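PDB 4A34: Rbsd/fucu transport protein family protein from Streptococcus pneumoniae, which probably interconverts the alpha and beta anomers of L-fucose, which it binds as the beta-pyranose. Local coordinates for residues I[65-77]-I[102-114]. Residues are numbered along the deposited sequence; the frame is centred on the assembly and turned at random.
Sequences SYVDSSIQFMNVV and TITYLRREDFYER. With FUL (beta-L-fucopyranose), chain B.
Residues 71-74 and 103-106 run as parallel neighbouring strands, 36° apart in direction, the two ends of a beta-alpha-beta unit whose helix 85-93 covers the face carrying Ile71, Phe73, Ile103 and Tyr105. Four backbone bonds join them: Thr104 N to Ile71 O, Phe73 N to Thr104 O, Leu106 N to Phe73 O and Asn75 N to Leu106 O. Ahead of the strands, Thr102 OG1 donates to Asp68 O at 2.7 Å and accepts from Ser70 N at 2.8 Å. Ser69 OG reaches back to Thr102 O (2.7 Å) and takes an in-plane N-H from Gln72 NE2. On the helix-covered face, Ile103 CG2 sits over the Phe73 ring, 4.0 Å from its centroid, while the Tyr105 ring lies beside Phe73. On the opposite face, which carries Gln72, Thr104, Met74 and Leu106, the Gln72 amide stacks on the Arg114 guanidinium without hydrogen-bonding to it, Gln72 OE1 over its centre, 3.2 Å from Arg114 CZ, the planes 24° apart; Arg114 NH1 forms a salt bridge with Glu25. Met74 extends over Phe111, CB above the ring face, then bends at chi3 (-76°) to bring CE 3.7 Å from Tyr112 CE1. Tyr112 OH accepts the N-H of Arg108 NE and is hydrogen-bonded to O1 of beta-L-fucopyranose at 2.9 Å. The contact thus links the strand pair to the sugar pocket: Met74 packs against the tyrosine that meets the anomeric hydroxyl, and Arg108 NE probably helps to fix the direction of the Tyr112 hydroxyl.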
loop_
_atom_site.group_PDB
_atom_site.type_symbol
_atom_site.label_atom_id
_atom_site.label_comp_id
_atom_site.label_asym_id
_atom_site.label_seq_id
_atom_site.Cartn_x
_atom_site.Cartn_y
_atom_site.Cartn_z
ATOM N N SER I 65 -35.621 -6.521 -11.644
ATOM C CA SER I 65 -36.791 -6.966 -12.395
ATOM C C SER I 65 -36.442 -7.328 -13.839
ATOM O O SER I 65 -37.247 -7.930 -14.545
ATOM C CB SER I 65 -37.836 -5.856 -12.401
ATOM O OG SER I 65 -37.424 -4.810 -13.268
ATOM N N TYR I 66 -35.239 -6.962 -14.268
ATOM C CA TYR I 66 -34.831 -7.073 -15.672
ATOM C C TYR I 66 -34.328 -8.467 -16.060
ATOM O O TYR I 66 -33.887 -8.692 -17.192
ATOM C CB TYR I 66 -33.790 -5.984 -16.002
ATOM C CG TYR I 66 -34.397 -4.605 -16.184
ATOM C CD1 TYR I 66 -34.850 -3.860 -15.089
ATOM C CD2 TYR I 66 -34.528 -4.049 -17.451
ATOM C CE1 TYR I 66 -35.418 -2.603 -15.259
ATOM C CE2 TYR I 66 -35.094 -2.786 -17.626
ATOM C CZ TYR I 66 -35.533 -2.078 -16.532
ATOM O OH TYR I 66 -36.088 -0.843 -16.725
ATOM N N VAL I 67 -34.408 -9.397 -15.112
ATOM C CA VAL I 67 -34.003 -10.791 -15.326
ATOM C C VAL I 67 -35.034 -11.692 -14.674
ATOM O O VAL I 67 -35.824 -11.237 -13.843
ATOM C CB VAL I 67 -32.587 -11.120 -14.726
ATOM C CG1 VAL I 67 -31.494 -10.307 -15.409
ATOM C CG2 VAL I 67 -32.560 -10.903 -13.211
ATOM N N ASP I 68 -35.010 -12.971 -15.047
ATOM C CA ASP I 68 -35.926 -13.956 -14.490
ATOM C C ASP I 68 -35.652 -14.205 -13.013
ATOM O O ASP I 68 -36.551 -14.076 -12.168
ATOM C CB ASP I 68 -35.844 -15.265 -15.283
ATOM C CG ASP I 68 -36.823 -15.309 -16.451
ATOM O OD1 ASP I 68 -37.387 -14.246 -16.819
ATOM O OD2 ASP I 68 -37.030 -16.417 -16.998
ATOM N N SER I 69 -34.404 -14.553 -12.707
ATOM C CA SER I 69 -34.005 -14.870 -11.344
ATOM C C SER I 69 -33.158 -13.766 -10.710
ATOM O O SER I 69 -32.021 -13.518 -11.129
ATOM C CB SER I 69 -33.263 -16.205 -11.296
ATOM O OG SER I 69 -33.056 -16.605 -9.951
ATOM N N SER I 70 -33.724 -13.113 -9.697
ATOM C CA SER I 70 -32.997 -12.107 -8.939
ATOM C C SER I 70 -32.491 -12.685 -7.618
ATOM O O SER I 70 -31.698 -12.049 -6.921
ATOM C CB SER I 70 -33.877 -10.881 -8.693
ATOM O OG SER I 70 -34.784 -11.120 -7.633
ATOM N N ILE I 71 -32.956 -13.891 -7.285
ATOM C CA ILE I 71 -32.585 -14.579 -6.037
ATOM C C ILE I 71 -32.190 -16.035 -6.317
ATOM O O ILE I 71 -32.860 -16.732 -7.082
ATOM C CB ILE I 71 -33.739 -14.510 -4.996
ATOM C CG1 ILE I 71 -33.999 -13.063 -4.568
ATOM C CG2 ILE I 71 -33.447 -15.362 -3.775
ATOM C CD1 ILE I 71 -35.404 -12.810 -4.110
ATOM N N GLN I 72 -31.092 -16.483 -5.716
ATOM C CA GLN I 72 -30.648 -17.866 -5.869
ATOM C C GLN I 72 -30.348 -18.499 -4.525
ATOM O O GLN I 72 -29.732 -17.875 -3.661
ATOM C CB GLN I 72 -29.399 -17.971 -6.750
ATOM C CG GLN I 72 -29.602 -17.669 -8.220
ATOM C CD GLN I 72 -29.505 -16.193 -8.513
ATOM O OE1 GLN I 72 -28.472 -15.557 -8.265
ATOM N NE2 GLN I 72 -30.588 -15.628 -9.031
ATOM N N PHE I 73 -30.783 -19.740 -4.346
ATOM C CA PHE I 73 -30.373 -20.512 -3.184
ATOM C C PHE I 73 -29.395 -21.584 -3.640
ATOM O O PHE I 73 -29.181 -21.753 -4.838
ATOM C CB PHE I 73 -31.569 -21.127 -2.446
ATOM C CG PHE I 73 -32.570 -20.122 -1.929
ATOM C CD1 PHE I 73 -32.220 -18.796 -1.702
ATOM C CD2 PHE I 73 -33.867 -20.523 -1.634
ATOM C CE1 PHE I 73 -33.157 -17.878 -1.215
ATOM C CE2 PHE I 73 -34.806 -19.613 -1.147
ATOM C CZ PHE I 73 -34.451 -18.289 -0.943
ATOM N N MET I 74 -28.775 -22.275 -2.691
ATOM C CA MET I 74 -27.864 -23.360 -3.018
ATOM C C MET I 74 -28.583 -24.675 -2.787
ATOM O O MET I 74 -28.940 -24.993 -1.652
ATOM C CB MET I 74 -26.599 -23.291 -2.159
ATOM C CG MET I 74 -25.656 -24.486 -2.335
ATOM S SD MET I 74 -24.252 -24.491 -1.201
ATOM C CE MET I 74 -23.211 -23.232 -1.940
ATOM N N ASN I 75 -28.784 -25.440 -3.858
ATOM C CA ASN I 75 -29.498 -26.710 -3.764
ATOM C C ASN I 75 -28.751 -27.763 -2.944
ATOM O O ASN I 75 -27.523 -27.745 -2.864
ATOM C CB ASN I 75 -29.844 -27.258 -5.151
ATOM C CG ASN I 75 -31.198 -27.965 -5.175
ATOM O OD1 ASN I 75 -31.660 -28.494 -4.157
ATOM N ND2 ASN I 75 -31.844 -27.964 -6.338
ATOM N N VAL I 76 -29.511 -28.669 -2.333
ATOM C CA VAL I 76 -28.948 -29.758 -1.528
ATOM C C VAL I 76 -28.448 -30.944 -2.370
ATOM O O VAL I 76 -28.932 -31.185 -3.469
ATOM C CB VAL I 76 -29.975 -30.274 -0.470
ATOM C CG1 VAL I 76 -30.360 -29.156 0.504
ATOM C CG2 VAL I 76 -31.218 -30.855 -1.145
ATOM N N VAL I 77 -27.464 -31.665 -1.844
ATOM C CA VAL I 77 -27.069 -32.964 -2.377
ATOM C C VAL I 77 -27.768 -34.012 -1.517
ATOM O O VAL I 77 -27.809 -33.875 -0.300
ATOM C CB VAL I 77 -25.534 -33.150 -2.314
ATOM C CG1 VAL I 77 -25.151 -34.619 -2.294
ATOM C CG2 VAL I 77 -24.858 -32.451 -3.490
ATOM N N THR I 102 -39.098 -15.715 -8.870
ATOM C CA THR I 102 -37.743 -15.247 -9.170
ATOM C C THR I 102 -36.649 -16.081 -8.498
ATOM O O THR I 102 -35.484 -16.004 -8.896
ATOM C CB THR I 102 -37.555 -13.741 -8.818
ATOM O OG1 THR I 102 -36.477 -13.197 -9.586
ATOM C CG2 THR I 102 -37.259 -13.556 -7.345
ATOM N N ILE I 103 -37.015 -16.863 -7.481
ATOM C CA ILE I 103 -36.059 -17.742 -6.803
ATOM C C ILE I 103 -35.697 -18.929 -7.690
ATOM O O ILE I 103 -36.586 -19.629 -8.187
ATOM C CB ILE I 103 -36.588 -18.269 -5.444
ATOM C CG1 ILE I 103 -36.802 -17.114 -4.463
ATOM C CG2 ILE I 103 -35.618 -19.309 -4.845
ATOM C CD1 ILE I 103 -37.510 -17.504 -3.186
ATOM N N THR I 104 -34.399 -19.136 -7.905
ATOM C CA THR I 104 -33.905 -20.341 -8.571
ATOM C C THR I 104 -32.848 -20.994 -7.684
ATOM O O THR I 104 -32.498 -20.456 -6.636
ATOM C CB THR I 104 -33.372 -20.074 -10.011
ATOM O OG1 THR I 104 -32.235 -19.209 -9.966
ATOM C CG2 THR I 104 -34.456 -19.447 -10.905
ATOM N N TYR I 105 -32.363 -22.165 -8.088
ATOM C CA TYR I 105 -31.503 -22.975 -7.228
ATOM C C TYR I 105 -30.282 -23.466 -7.991
ATOM O O TYR I 105 -30.396 -23.961 -9.112
ATOM C CB TYR I 105 -32.294 -24.153 -6.639
ATOM C CG TYR I 105 -33.539 -23.726 -5.884
ATOM C CD1 TYR I 105 -34.732 -23.456 -6.560
ATOM C CD2 TYR I 105 -33.523 -23.578 -4.496
ATOM C CE1 TYR I 105 -35.880 -23.050 -5.876
ATOM C CE2 TYR I 105 -34.669 -23.181 -3.795
ATOM C CZ TYR I 105 -35.846 -22.916 -4.492
ATOM O OH TYR I 105 -36.986 -22.510 -3.815
ATOM N N LEU I 106 -29.112 -23.318 -7.387
ATOM C CA LEU I 106 -27.875 -23.652 -8.071
ATOM C C LEU I 106 -27.171 -24.820 -7.404
ATOM O O LEU I 106 -27.218 -24.969 -6.181
ATOM C CB LEU I 106 -26.936 -22.439 -8.123
ATOM C CG LEU I 106 -27.416 -21.076 -8.641
ATOM C CD1 LEU I 106 -26.269 -20.082 -8.649
ATOM C CD2 LEU I 106 -27.999 -21.176 -10.022
ATOM N N ARG I 107 -26.532 -25.648 -8.227
ATOM C CA ARG I 107 -25.626 -26.691 -7.763
ATOM C C ARG I 107 -24.487 -26.054 -6.969
ATOM O O ARG I 107 -23.913 -25.057 -7.414
ATOM C CB ARG I 107 -25.030 -27.444 -8.954
ATOM C CG ARG I 107 -25.922 -28.494 -9.592
ATOM C CD ARG I 107 -25.144 -29.337 -10.627
ATOM N NE ARG I 107 -24.327 -28.524 -11.547
ATOM C CZ ARG I 107 -22.993 -28.541 -11.611
ATOM N NH1 ARG I 107 -22.288 -29.339 -10.815
ATOM N NH2 ARG I 107 -22.358 -27.761 -12.477
ATOM N N ARG I 108 -24.159 -26.637 -5.814
ATOM C CA ARG I 108 -23.063 -26.145 -4.969
ATOM C C ARG I 108 -21.952 -25.522 -5.818
ATOM O O ARG I 108 -21.536 -24.380 -5.583
ATOM C CB ARG I 108 -22.495 -27.265 -4.085
ATOM C CG ARG I 108 -22.008 -26.782 -2.714
ATOM C CD ARG I 108 -21.781 -27.926 -1.712
ATOM N NE ARG I 108 -20.361 -28.099 -1.398
ATOM C CZ ARG I 108 -19.617 -29.136 -1.783
ATOM N NH1 ARG I 108 -20.160 -30.121 -2.497
ATOM N NH2 ARG I 108 -18.324 -29.193 -1.448
ATOM N N GLU I 109 -21.512 -26.270 -6.827
ATOM C CA GLU I 109 -20.427 -25.851 -7.712
ATOM C C GLU I 109 -20.713 -24.548 -8.474
ATOM O O GLU I 109 -19.854 -23.667 -8.520
ATOM C CB GLU I 109 -20.046 -26.997 -8.671
ATOM C CG GLU I 109 -18.763 -26.772 -9.485
ATOM C CD GLU I 109 -17.594 -26.272 -8.636
ATOM O OE1 GLU I 109 -17.203 -26.961 -7.659
ATOM O OE2 GLU I 109 -17.079 -25.175 -8.952
ATOM N N ASP I 110 -21.908 -24.436 -9.056
ATOM C CA ASP I 110 -22.323 -23.242 -9.811
ATOM C C ASP I 110 -22.491 -22.022 -8.912
ATOM O O ASP I 110 -22.177 -20.896 -9.308
ATOM C CB ASP I 110 -23.649 -23.486 -10.550
ATOM C CG ASP I 110 -23.534 -24.525 -11.666
ATOM O OD1 ASP I 110 -22.409 -24.879 -12.081
ATOM O OD2 ASP I 110 -24.594 -24.988 -12.134
ATOM N N PHE I 111 -23.010 -22.265 -7.710
ATOM C CA PHE I 111 -23.206 -21.244 -6.700
ATOM C C PHE I 111 -21.885 -20.582 -6.347
ATOM O O PHE I 111 -21.820 -19.357 -6.223
ATOM C CB PHE I 111 -23.841 -21.846 -5.440
ATOM C CG PHE I 111 -24.452 -20.820 -4.528
ATOM C CD1 PHE I 111 -23.661 -20.102 -3.632
ATOM C CD2 PHE I 111 -25.815 -20.552 -4.584
ATOM C CE1 PHE I 111 -24.220 -19.141 -2.802
ATOM C CE2 PHE I 111 -26.386 -19.594 -3.763
ATOM C CZ PHE I 111 -25.589 -18.889 -2.867
ATOM N N TYR I 112 -20.841 -21.399 -6.193
ATOM C CA TYR I 112 -19.496 -20.913 -5.879
ATOM C C TYR I 112 -19.016 -19.941 -6.946
ATOM O O TYR I 112 -18.614 -18.815 -6.641
ATOM C CB TYR I 112 -18.500 -22.074 -5.748
ATOM C CG TYR I 112 -18.648 -22.946 -4.502
ATOM C CD1 TYR I 112 -19.401 -22.527 -3.394
ATOM C CD2 TYR I 112 -17.990 -24.176 -4.418
ATOM C CE1 TYR I 112 -19.515 -23.332 -2.246
ATOM C CE2 TYR I 112 -18.100 -24.988 -3.269
ATOM C CZ TYR I 112 -18.864 -24.560 -2.191
ATOM O OH TYR I 112 -18.969 -25.359 -1.067
ATOM N N GLU I 113 -19.089 -20.375 -8.202
ATOM C CA GLU I 113 -18.643 -19.564 -9.329
ATOM C C GLU I 113 -19.399 -18.232 -9.481
ATOM O O GLU I 113 -18.781 -17.193 -9.718
ATOM C CB GLU I 113 -18.652 -20.383 -10.632
ATOM C CG GLU I 113 -17.711 -21.610 -10.641
ATOM C CD GLU I 113 -16.237 -21.254 -10.434
ATOM O OE1 GLU I 113 -15.784 -20.215 -10.962
ATOM O OE2 GLU I 113 -15.532 -22.019 -9.733
ATOM N N ARG I 114 -20.719 -18.244 -9.328
ATOM C CA ARG I 114 -21.459 -16.978 -9.374
ATOM C C ARG I 114 -21.081 -16.049 -8.204
ATOM O O ARG I 114 -21.002 -14.828 -8.374
ATOM C CB ARG I 114 -22.977 -17.182 -9.454
ATOM C CG ARG I 114 -23.654 -16.065 -10.255
ATOM C CD ARG I 114 -25.047 -15.765 -9.758
ATOM N NE ARG I 114 -26.094 -16.380 -10.564
ATOM C CZ ARG I 114 -27.101 -15.717 -11.126
ATOM N NH1 ARG I 114 -27.210 -14.409 -10.976
ATOM N NH2 ARG I 114 -28.008 -16.365 -11.842
HETATM C C1 FUL B . -21.393 -25.265 1.848
HETATM C C2 FUL B . -22.091 -24.416 2.919
HETATM O O2 FUL B . -22.220 -23.067 2.531
HETATM C C3 FUL B . -23.485 -25.000 3.129
HETATM O O3 FUL B . -24.170 -24.324 4.149
HETATM C C4 FUL B . -23.387 -26.474 3.483
HETATM O O4 FUL B . -22.670 -26.587 4.684
HETATM C C5 FUL B . -22.623 -27.193 2.378
HETATM C C6 FUL B . -22.576 -28.695 2.627
HETATM O O5 FUL B . -21.326 -26.612 2.292
HETATM O O1 FUL B . -20.098 -24.798 1.565
#